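PDB 6ULY: amino acid adenylation domain-containing protein, which probably selects a keto acid and activates it as an acyl adenylate for depsipeptide assembly by a nonribosomal peptide synthetase. Local coordinates for residues T58-L63 with L125-D130; F73-N78 with V82-A87; E134-L139 with L148-V153. All coordinates share one frame; numbering follows the deposited sequence.

Overall arrangement
All three contacts belong to the mixed sheet of one α/β layer, in which the parallel strands 150-152, 125-128 and 70-74 lie side by side. Interaction 2 is buried and ties strand 70-74 to helix 78-91. Interactions 1 and 3 are partly buried, each with an exposed residue at its margin; helix 46-62 and helix 130-137 pack on opposite faces of this sheet, in interactions 1 and 3 respectively. Centres of 1 and 2, and of 1 and 3, lie about 10 Å apart. The chemistry follows location: interactions 1 and 3 rest on aliphatic groups, in interaction 3 also against backbone carbonyls, with no hydrogen bond across, whereas interaction 2 combines aromatic packing with a helix start that binds an anion.

Interaction 1 (T58-L63 with L125-D130); sequences TGLRAL and LILTDD
L60, in the last turn of helix 46-62, and L63, just past its end, meet L125 and L127, alternate residues of strand 125-128. This is helix-on-sheet packing in an α/β layer of an ANL-family adenylation domain, and it illustrates how interlocking leucine methyls join a helix to a sheet. L60 leaves the backbone at an angle to the strand, but its CG lies anti to the carbonyl carbon (chi1 -63°), and the extended chain beyond carries CD2 across to L127. There the methyl sits at the fork of the isopropyl group: CD2 of L60 is 3.7 Å from CD1 of L127 and equally far from its CD2. The two side chains cross obliquely, and one methyl of L60 engages both branches of its partner, while the same CD2 stands at a looser 4.2 Å from CD2 of L125.

L63 points toward the strand and meets L125 differently. These two side chains run at about a right angle and touch by a single methyl from each. L125 reaches out with CG anti to its own backbone nitrogen (chi1 168°), a different staggered position from that of L60 and L63, whose CG lies beside the backbone nitrogen. The pattern therefore grades from a methyl lodged in a fork, where the residues are buried, to a methyl-on-methyl touch at the exposed margin.

Helix 78-91 shares this side of the sheet: L60 also packs on A87 and L127 on A84, and A151 of the edge strand lies against both L63 and L125. On the helix's outer side R61 forms a salt bridge with D162. The contact closes at its exposed end with CD1 of L63 set 3.7 Å from CD2 of L125.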
loop_
_atom_site.group_PDB
_atom_site.type_symbol
_atom_site.label_atom_id
_atom_site.label_comp_id
_atom_site.label_asym_id
_atom_site.label_seq_id
_atom_site.Cartn_x
_atom_site.Cartn_y
_atom_site.Cartn_z
ATOM N N THR A 58 39.288 -2.480 -5.504
ATOM C CA THR A 58 39.963 -3.082 -6.648
ATOM C C THR A 58 39.094 -4.153 -7.290
ATOM O O THR A 58 38.977 -4.220 -8.519
ATOM C CB THR A 58 41.302 -3.682 -6.220
ATOM O OG1 THR A 58 42.179 -2.641 -5.772
ATOM C CG2 THR A 58 41.945 -4.430 -7.383
ATOM N N GLY A 59 38.485 -5.008 -6.470
ATOM C CA GLY A 59 37.657 -6.071 -7.011
ATOM C C GLY A 59 36.387 -5.552 -7.657
ATOM O O GLY A 59 35.976 -6.042 -8.712
ATOM N N LEU A 60 35.750 -4.555 -7.038
ATOM C CA LEU A 60 34.525 -4.000 -7.609
ATOM C C LEU A 60 34.787 -3.390 -8.980
ATOM O O LEU A 60 34.014 -3.604 -9.921
ATOM C CB LEU A 60 33.926 -2.961 -6.661
ATOM C CG LEU A 60 33.483 -3.485 -5.292
ATOM C CD1 LEU A 60 32.923 -2.362 -4.441
ATOM C CD2 LEU A 60 32.463 -4.604 -5.439
ATOM N N ARG A 61 35.881 -2.635 -9.116
ATOM C CA ARG A 61 36.222 -2.080 -10.423
ATOM C C ARG A 61 36.614 -3.177 -11.403
ATOM O O ARG A 61 36.388 -3.035 -12.610
ATOM C CB ARG A 61 37.341 -1.049 -10.277
ATOM C CG ARG A 61 36.842 0.302 -9.787
ATOM C CD ARG A 61 37.966 1.273 -9.488
ATOM N NE ARG A 61 37.450 2.614 -9.225
ATOM C CZ ARG A 61 38.118 3.570 -8.588
ATOM N NH1 ARG A 61 39.341 3.342 -8.130
ATOM N NH2 ARG A 61 37.555 4.755 -8.399
ATOM N N ALA A 62 37.182 -4.279 -10.909
ATOM C CA ALA A 62 37.473 -5.410 -11.785
ATOM C C ALA A 62 36.196 -6.026 -12.339
ATOM O O ALA A 62 36.208 -6.599 -13.436
ATOM C CB ALA A 62 38.285 -6.463 -11.035
ATOM N N LEU A 63 35.091 -5.924 -11.603
ATOM C CA LEU A 63 33.803 -6.427 -12.061
ATOM C C LEU A 63 33.058 -5.431 -12.939
ATOM O O LEU A 63 31.939 -5.727 -13.369
ATOM C CB LEU A 63 32.939 -6.810 -10.858
ATOM C CG LEU A 63 33.522 -7.944 -10.010
ATOM C CD1 LEU A 63 32.763 -8.116 -8.705
ATOM C CD2 LEU A 63 33.529 -9.245 -10.800
ATOM N N LEU A 125 24.909 -5.540 -9.357
ATOM C CA LEU A 125 25.721 -6.566 -8.724
ATOM C C LEU A 125 25.300 -6.718 -7.271
ATOM O O LEU A 125 25.163 -5.729 -6.546
ATOM C CB LEU A 125 27.206 -6.200 -8.807
ATOM C CG LEU A 125 28.162 -7.036 -7.947
ATOM C CD1 LEU A 125 28.231 -8.465 -8.459
ATOM C CD2 LEU A 125 29.545 -6.407 -7.908
ATOM N N ILE A 126 25.092 -7.956 -6.848
ATOM C CA ILE A 126 24.815 -8.250 -5.450
ATOM C C ILE A 126 26.134 -8.569 -4.762
ATOM O O ILE A 126 26.904 -9.418 -5.226
ATOM C CB ILE A 126 23.814 -9.409 -5.307
ATOM C CG1 ILE A 126 22.501 -9.071 -6.031
ATOM C CG2 ILE A 126 23.561 -9.697 -3.833
ATOM C CD1 ILE A 126 21.491 -10.206 -6.054
ATOM N N LEU A 127 26.398 -7.867 -3.666
ATOM C CA LEU A 127 27.608 -8.020 -2.878
ATOM C C LEU A 127 27.225 -8.636 -1.543
ATOM O O LEU A 127 26.278 -8.174 -0.895
ATOM C CB LEU A 127 28.280 -6.662 -2.676
ATOM C CG LEU A 127 29.801 -6.589 -2.631
ATOM C CD1 LEU A 127 30.415 -7.221 -3.864
ATOM C CD2 LEU A 127 30.213 -5.134 -2.509
ATOM N N THR A 128 27.954 -9.670 -1.130
ATOM C CA THR A 128 27.533 -10.475 0.008
ATOM C C THR A 128 28.757 -11.095 0.674
ATOM O O THR A 128 29.900 -10.733 0.378
ATOM C CB THR A 128 26.530 -11.549 -0.441
ATOM O OG1 THR A 128 26.311 -12.481 0.625
ATOM C CG2 THR A 128 27.049 -12.290 -1.664
ATOM N N ASP A 129 28.498 -12.028 1.587
ATOM C CA ASP A 129 29.502 -12.760 2.341
ATOM C C ASP A 129 29.774 -14.123 1.722
ATOM O O ASP A 129 28.978 -14.653 0.945
ATOM C CB ASP A 129 29.035 -12.976 3.780
ATOM C CG ASP A 129 28.945 -11.702 4.548
ATOM O OD1 ASP A 129 29.809 -10.831 4.328
ATOM O OD2 ASP A 129 28.016 -11.570 5.370
ATOM N N ASP A 130 30.903 -14.712 2.119
ATOM C CA ASP A 130 31.145 -16.107 1.776
ATOM C C ASP A 130 30.103 -17.014 2.420
ATOM O O ASP A 130 29.697 -18.018 1.823
ATOM C CB ASP A 130 32.555 -16.519 2.206
ATOM C CG ASP A 130 33.633 -16.010 1.258
ATOM O OD1 ASP A 130 33.436 -16.082 0.027
ATOM O OD2 ASP A 130 34.685 -15.548 1.746
#

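Interaction 2 (F73-N78 with V82-A87). With SO4 (sulfate ion), chain D.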
loop_
_atom_site.group_PDB
_atom_site.type_symbol
_atom_site.label_atom_id
_atom_site.label_comp_id
_atom_site.label_asym_id
_atom_site.label_seq_id
_atom_site.Cartn_x
_atom_site.Cartn_y
_atom_site.Cartn_z
ATOM N N PHE A 73 23.553 -4.759 -1.441
ATOM C CA PHE A 73 24.195 -5.378 -0.290
ATOM C C PHE A 73 23.329 -6.498 0.278
ATOM O O PHE A 73 22.133 -6.309 0.525
ATOM C CB PHE A 73 24.469 -4.338 0.797
ATOM C CG PHE A 73 25.677 -3.476 0.535
ATOM C CD1 PHE A 73 26.169 -3.307 -0.750
ATOM C CD2 PHE A 73 26.326 -2.843 1.583
ATOM C CE1 PHE A 73 27.274 -2.519 -0.983
ATOM C CE2 PHE A 73 27.434 -2.054 1.356
ATOM C CZ PHE A 73 27.911 -1.894 0.074
ATOM N N GLN A 74 23.950 -7.659 0.509
ATOM C CA GLN A 74 23.298 -8.823 1.123
ATOM C C GLN A 74 24.339 -9.460 2.042
ATOM O O GLN A 74 25.056 -10.381 1.643
ATOM C CB GLN A 74 22.787 -9.797 0.069
ATOM C CG GLN A 74 21.514 -9.340 -0.624
ATOM C CD GLN A 74 20.304 -9.426 0.281
ATOM O OE1 GLN A 74 19.594 -10.431 0.286
ATOM N NE2 GLN A 74 20.066 -8.375 1.059
ATOM N N PHE A 75 24.412 -8.963 3.274
ATOM C CA PHE A 75 25.484 -9.307 4.194
ATOM C C PHE A 75 24.936 -9.909 5.477
ATOM O O PHE A 75 23.863 -9.527 5.951
ATOM C CB PHE A 75 26.336 -8.078 4.541
ATOM C CG PHE A 75 27.211 -7.621 3.417
ATOM C CD1 PHE A 75 28.375 -8.304 3.109
ATOM C CD2 PHE A 75 26.866 -6.516 2.662
ATOM C CE1 PHE A 75 29.181 -7.890 2.069
ATOM C CE2 PHE A 75 27.668 -6.096 1.618
ATOM C CZ PHE A 75 28.826 -6.781 1.321
ATOM N N SER A 76 25.691 -10.868 6.017
ATOM C CA SER A 76 25.546 -11.311 7.393
ATOM C C SER A 76 26.690 -10.840 8.279
ATOM O O SER A 76 26.532 -10.814 9.504
ATOM C CB SER A 76 25.469 -12.843 7.457
ATOM O OG SER A 76 26.643 -13.433 6.923
ATOM N N SER A 77 27.820 -10.455 7.694
ATOM C CA SER A 77 28.997 -10.038 8.445
ATOM C C SER A 77 29.067 -8.517 8.494
ATOM O O SER A 77 29.081 -7.860 7.448
ATOM C CB SER A 77 30.270 -10.601 7.816
ATOM O OG SER A 77 31.394 -9.836 8.216
ATOM N N ASN A 78 29.134 -7.967 9.709
ATOM C CA ASN A 78 29.357 -6.534 9.865
ATOM C C ASN A 78 30.681 -6.112 9.243
ATOM O O ASN A 78 30.758 -5.078 8.570
ATOM C CB ASN A 78 29.325 -6.157 11.346
ATOM C CG ASN A 78 27.933 -6.223 11.933
ATOM O OD1 ASN A 78 26.947 -5.904 11.264
ATOM N ND2 ASN A 78 27.840 -6.640 13.190
ATOM N N VAL A 82 30.530 -3.209 6.442
ATOM C CA VAL A 82 31.196 -1.931 6.684
ATOM C C VAL A 82 32.270 -1.688 5.632
ATOM O O VAL A 82 32.386 -0.593 5.071
ATOM C CB VAL A 82 31.791 -1.900 8.104
ATOM C CG1 VAL A 82 32.747 -0.728 8.258
ATOM C CG2 VAL A 82 30.691 -1.829 9.148
ATOM N N THR A 83 33.081 -2.710 5.356
ATOM C CA THR A 83 34.149 -2.561 4.373
ATOM C C THR A 83 33.582 -2.357 2.978
ATOM O O THR A 83 34.075 -1.519 2.213
ATOM C CB THR A 83 35.064 -3.790 4.401
ATOM O OG1 THR A 83 35.618 -3.940 5.711
ATOM C CG2 THR A 83 36.196 -3.658 3.391
ATOM N N ALA A 84 32.552 -3.128 2.626
ATOM C CA ALA A 84 31.929 -2.985 1.316
ATOM C C ALA A 84 31.296 -1.609 1.154
ATOM O O ALA A 84 31.327 -1.028 0.063
ATOM C CB ALA A 84 30.885 -4.083 1.118
ATOM N N PHE A 85 30.710 -1.077 2.226
ATOM C CA PHE A 85 30.093 0.242 2.156
ATOM C C PHE A 85 31.120 1.309 1.810
ATOM O O PHE A 85 30.867 2.183 0.972
ATOM C CB PHE A 85 29.417 0.566 3.485
ATOM C CG PHE A 85 28.885 1.965 3.568
ATOM C CD1 PHE A 85 27.615 2.266 3.103
ATOM C CD2 PHE A 85 29.649 2.980 4.124
ATOM C CE1 PHE A 85 27.120 3.554 3.184
ATOM C CE2 PHE A 85 29.159 4.270 4.207
ATOM C CZ PHE A 85 27.891 4.557 3.734
ATOM N N TRP A 86 32.289 1.254 2.443
ATOM C CA TRP A 86 33.285 2.291 2.220
ATOM C C TRP A 86 34.016 2.105 0.901
ATOM O O TRP A 86 34.390 3.095 0.263
ATOM C CB TRP A 86 34.249 2.324 3.395
ATOM C CG TRP A 86 33.614 2.935 4.601
ATOM C CD1 TRP A 86 33.170 2.289 5.712
ATOM C CD2 TRP A 86 33.331 4.324 4.802
ATOM N NE1 TRP A 86 32.639 3.190 6.602
ATOM C CE2 TRP A 86 32.724 4.447 6.066
ATOM C CE3 TRP A 86 33.539 5.476 4.038
ATOM C CZ2 TRP A 86 32.324 5.674 6.583
ATOM C CZ3 TRP A 86 33.142 6.692 4.555
ATOM C CH2 TRP A 86 32.544 6.783 5.815
ATOM N N ALA A 87 34.201 0.862 0.455
ATOM C CA ALA A 87 34.676 0.651 -0.907
ATOM C C ALA A 87 33.770 1.365 -1.905
ATOM O O ALA A 87 34.247 2.045 -2.822
ATOM C CB ALA A 87 34.749 -0.844 -1.213
HETATM S S SO4 D . 31.431 -9.921 11.741
HETATM O O1 SO4 D . 31.553 -10.723 10.549
HETATM O O2 SO4 D . 30.048 -9.657 12.042
HETATM O O3 SO4 D . 32.112 -8.674 11.537
HETATM O O4 SO4 D . 32.021 -10.587 12.856
#
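F73 of strand 70-74, and F75 two residues on, press against A84 and F85 of helix 78-91, the first connection of a β-α-β unit. The F73 ring meets the helix with its edge: CZ lies 3.5 Å from O of A84, and CE2 is equally close to N of F85, both polar atoms near the ring plane. F75 approaches obliquely, its CZ 3.4 Å from CB of A84. The small alanine side chain lets both rings close on the helix. The rings also support each other, since CE2 of F75 stands 3.4 Å above one face of F73, offset toward the rim.

At the start of the helix the first turn closes through V82 N to N78 O, 2.8 Å long and close to straight at 168°. CG2 of V82 lies alongside the same oxygen.

Further out, S77 occupies the N-cap. With OG anti to its backbone nitrogen (chi1 159°), the hydroxyl accepts from N of A80 and donates to O1 of a sulfate, probably from the crystallisation liquor. N78 N gives a second bond to that ion, 3.0 Å to its O2, and H79 N and R245 NE add two more. Behind this turn, OD2 of D129 receives the amides of S76 and S77 and positions the bend leading into the helix.

With the amides of N78 and H79 turned to the ion and R245 close by, the helix start is consistent with a locally positive environment suited to an anion.

Interaction 3 (E134-L139 with L148-V153); sequences EEVQGL and LRVAAV
V136 and Q137 offer L148 flat peptide carbonyls, and no aromatic ring takes part. The methyl CD2 of L148 stands above the plane of the Q137 carbonyl, over its oxygen end, 3.8 Å from Q137 O, whereas it meets the V136 carbonyl beyond its oxygen, 3.7 Å from V136 O. CB of L139 lies 3.8 Å from the same CD2. One leucine methyl thus rests against the backbone leading from V136 to L139. L148 can deliver it because its CG is anti to the backbone nitrogen (chi1 -168°).

Two residues along, V150 points toward the helix and spreads its two methyls over neighbouring side chains. Its CG1 meets CG1 of V136 at 3.8 Å; its CG2 rests 4.0 Å from CG of Q137, touching the aliphatic part of that exposed side chain.

These residues join the first helix of the connection (130-137, then 139-142) to the strand it leads to, 150-152, which runs parallel to 125-128. I126 of the middle strand packs on both V136 and L148, and I133 on V150, extending the hydrophobic layer.

With no hydrogen bond passing between the two segments, the fit depends on shape and the burial of methyl groups, and the directional bonding that fixes strand 150-152 comes instead from the backbone of strand 125-128.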
loop_
_atom_site.group_PDB
_atom_site.type_symbol
_atom_site.label_atom_id
_atom_site.label_comp_id
_atom_site.label_asym_id
_atom_site.label_seq_id
_atom_site.Cartn_x
_atom_site.Cartn_y
_atom_site.Cartn_z
ATOM N N GLU A 134 26.414 -18.671 -1.493
ATOM C CA GLU A 134 25.721 -19.847 -2.009
ATOM C C GLU A 134 24.211 -19.639 -1.983
ATOM O O GLU A 134 23.523 -19.862 -2.987
ATOM C CB GLU A 134 26.112 -21.082 -1.197
ATOM N N GLU A 135 23.679 -19.206 -0.839
ATOM C CA GLU A 135 22.252 -18.913 -0.741
ATOM C C GLU A 135 21.842 -17.836 -1.737
ATOM O O GLU A 135 20.890 -18.013 -2.506
ATOM C CB GLU A 135 21.909 -18.481 0.686
ATOM C CG GLU A 135 22.168 -19.546 1.743
ATOM C CD GLU A 135 22.154 -18.989 3.157
ATOM O OE1 GLU A 135 23.240 -18.911 3.775
ATOM O OE2 GLU A 135 21.063 -18.622 3.646
ATOM N N VAL A 136 22.550 -16.704 -1.732
ATOM C CA VAL A 136 22.172 -15.589 -2.597
ATOM C C VAL A 136 22.192 -16.003 -4.061
ATOM O O VAL A 136 21.389 -15.513 -4.864
ATOM C CB VAL A 136 23.096 -14.382 -2.343
ATOM C CG1 VAL A 136 22.865 -13.310 -3.389
ATOM C CG2 VAL A 136 22.872 -13.824 -0.945
ATOM N N GLN A 137 23.109 -16.897 -4.441
ATOM C CA GLN A 137 23.152 -17.361 -5.822
ATOM C C GLN A 137 21.907 -18.152 -6.198
ATOM O O GLN A 137 21.572 -18.231 -7.383
ATOM C CB GLN A 137 24.405 -18.210 -6.059
ATOM C CG GLN A 137 25.676 -17.388 -6.252
ATOM C CD GLN A 137 26.934 -18.241 -6.322
ATOM O OE1 GLN A 137 26.976 -19.357 -5.803
ATOM N NE2 GLN A 137 27.971 -17.713 -6.966
ATOM N N GLY A 138 21.212 -18.730 -5.215
ATOM C CA GLY A 138 19.991 -19.458 -5.500
ATOM C C GLY A 138 18.886 -18.595 -6.071
ATOM O O GLY A 138 17.956 -19.122 -6.689
ATOM N N LEU A 139 18.968 -17.275 -5.883
ATOM C CA LEU A 139 17.961 -16.380 -6.437
ATOM C C LEU A 139 17.895 -16.457 -7.956
ATOM O O LEU A 139 16.875 -16.073 -8.542
ATOM C CB LEU A 139 18.248 -14.942 -5.999
ATOM C CG LEU A 139 18.205 -14.702 -4.489
ATOM C CD1 LEU A 139 18.713 -13.309 -4.145
ATOM C CD2 LEU A 139 16.794 -14.909 -3.955
ATOM N N LEU A 148 21.442 -12.367 -12.899
ATOM C CA LEU A 148 21.938 -12.292 -11.533
ATOM C C LEU A 148 23.461 -12.344 -11.529
ATOM O O LEU A 148 24.068 -13.164 -12.226
ATOM C CB LEU A 148 21.365 -13.435 -10.695
ATOM C CG LEU A 148 21.589 -13.311 -9.186
ATOM C CD1 LEU A 148 20.830 -12.116 -8.635
ATOM C CD2 LEU A 148 21.179 -14.583 -8.464
ATOM N N ARG A 149 24.073 -11.455 -10.747
ATOM C CA ARG A 149 25.521 -11.400 -10.588
ATOM C C ARG A 149 25.832 -11.227 -9.110
ATOM O O ARG A 149 25.317 -10.304 -8.472
ATOM C CB ARG A 149 26.132 -10.251 -11.397
ATOM C CG ARG A 149 26.153 -10.487 -12.897
ATOM C CD ARG A 149 26.525 -9.215 -13.644
ATOM N NE ARG A 149 26.534 -9.400 -15.094
ATOM C CZ ARG A 149 26.678 -8.415 -15.976
ATOM N NH1 ARG A 149 26.822 -7.162 -15.565
ATOM N NH2 ARG A 149 26.674 -8.682 -17.275
ATOM N N VAL A 150 26.666 -12.116 -8.572
ATOM C CA VAL A 150 27.000 -12.121 -7.155
ATOM C C VAL A 150 28.514 -12.154 -6.999
ATOM O O VAL A 150 29.237 -12.672 -7.857
ATOM C CB VAL A 150 26.356 -13.320 -6.423
ATOM C CG1 VAL A 150 26.387 -13.105 -4.915
ATOM C CG2 VAL A 150 24.931 -13.545 -6.915
ATOM N N ALA A 151 28.993 -11.593 -5.889
ATOM C CA ALA A 151 30.415 -11.580 -5.589
ATOM C C ALA A 151 30.589 -11.403 -4.090
ATOM O O ALA A 151 29.889 -10.597 -3.472
ATOM C CB ALA A 151 31.139 -10.465 -6.352
ATOM N N ALA A 152 31.513 -12.166 -3.513
ATOM C CA ALA A 152 31.793 -12.092 -2.089
ATOM C C ALA A 152 32.861 -11.042 -1.814
ATOM O O ALA A 152 33.713 -10.755 -2.660
ATOM C CB ALA A 152 32.248 -13.450 -1.554
ATOM N N VAL A 153 32.810 -10.480 -0.607
ATOM C CA VAL A 153 33.720 -9.405 -0.226
ATOM C C VAL A 153 35.049 -9.948 0.292
ATOM O O VAL A 153 36.110 -9.422 -0.052
ATOM C CB VAL A 153 33.034 -8.502 0.815
ATOM C CG1 VAL A 153 34.056 -7.652 1.550
ATOM C CG2 VAL A 153 31.992 -7.621 0.143
#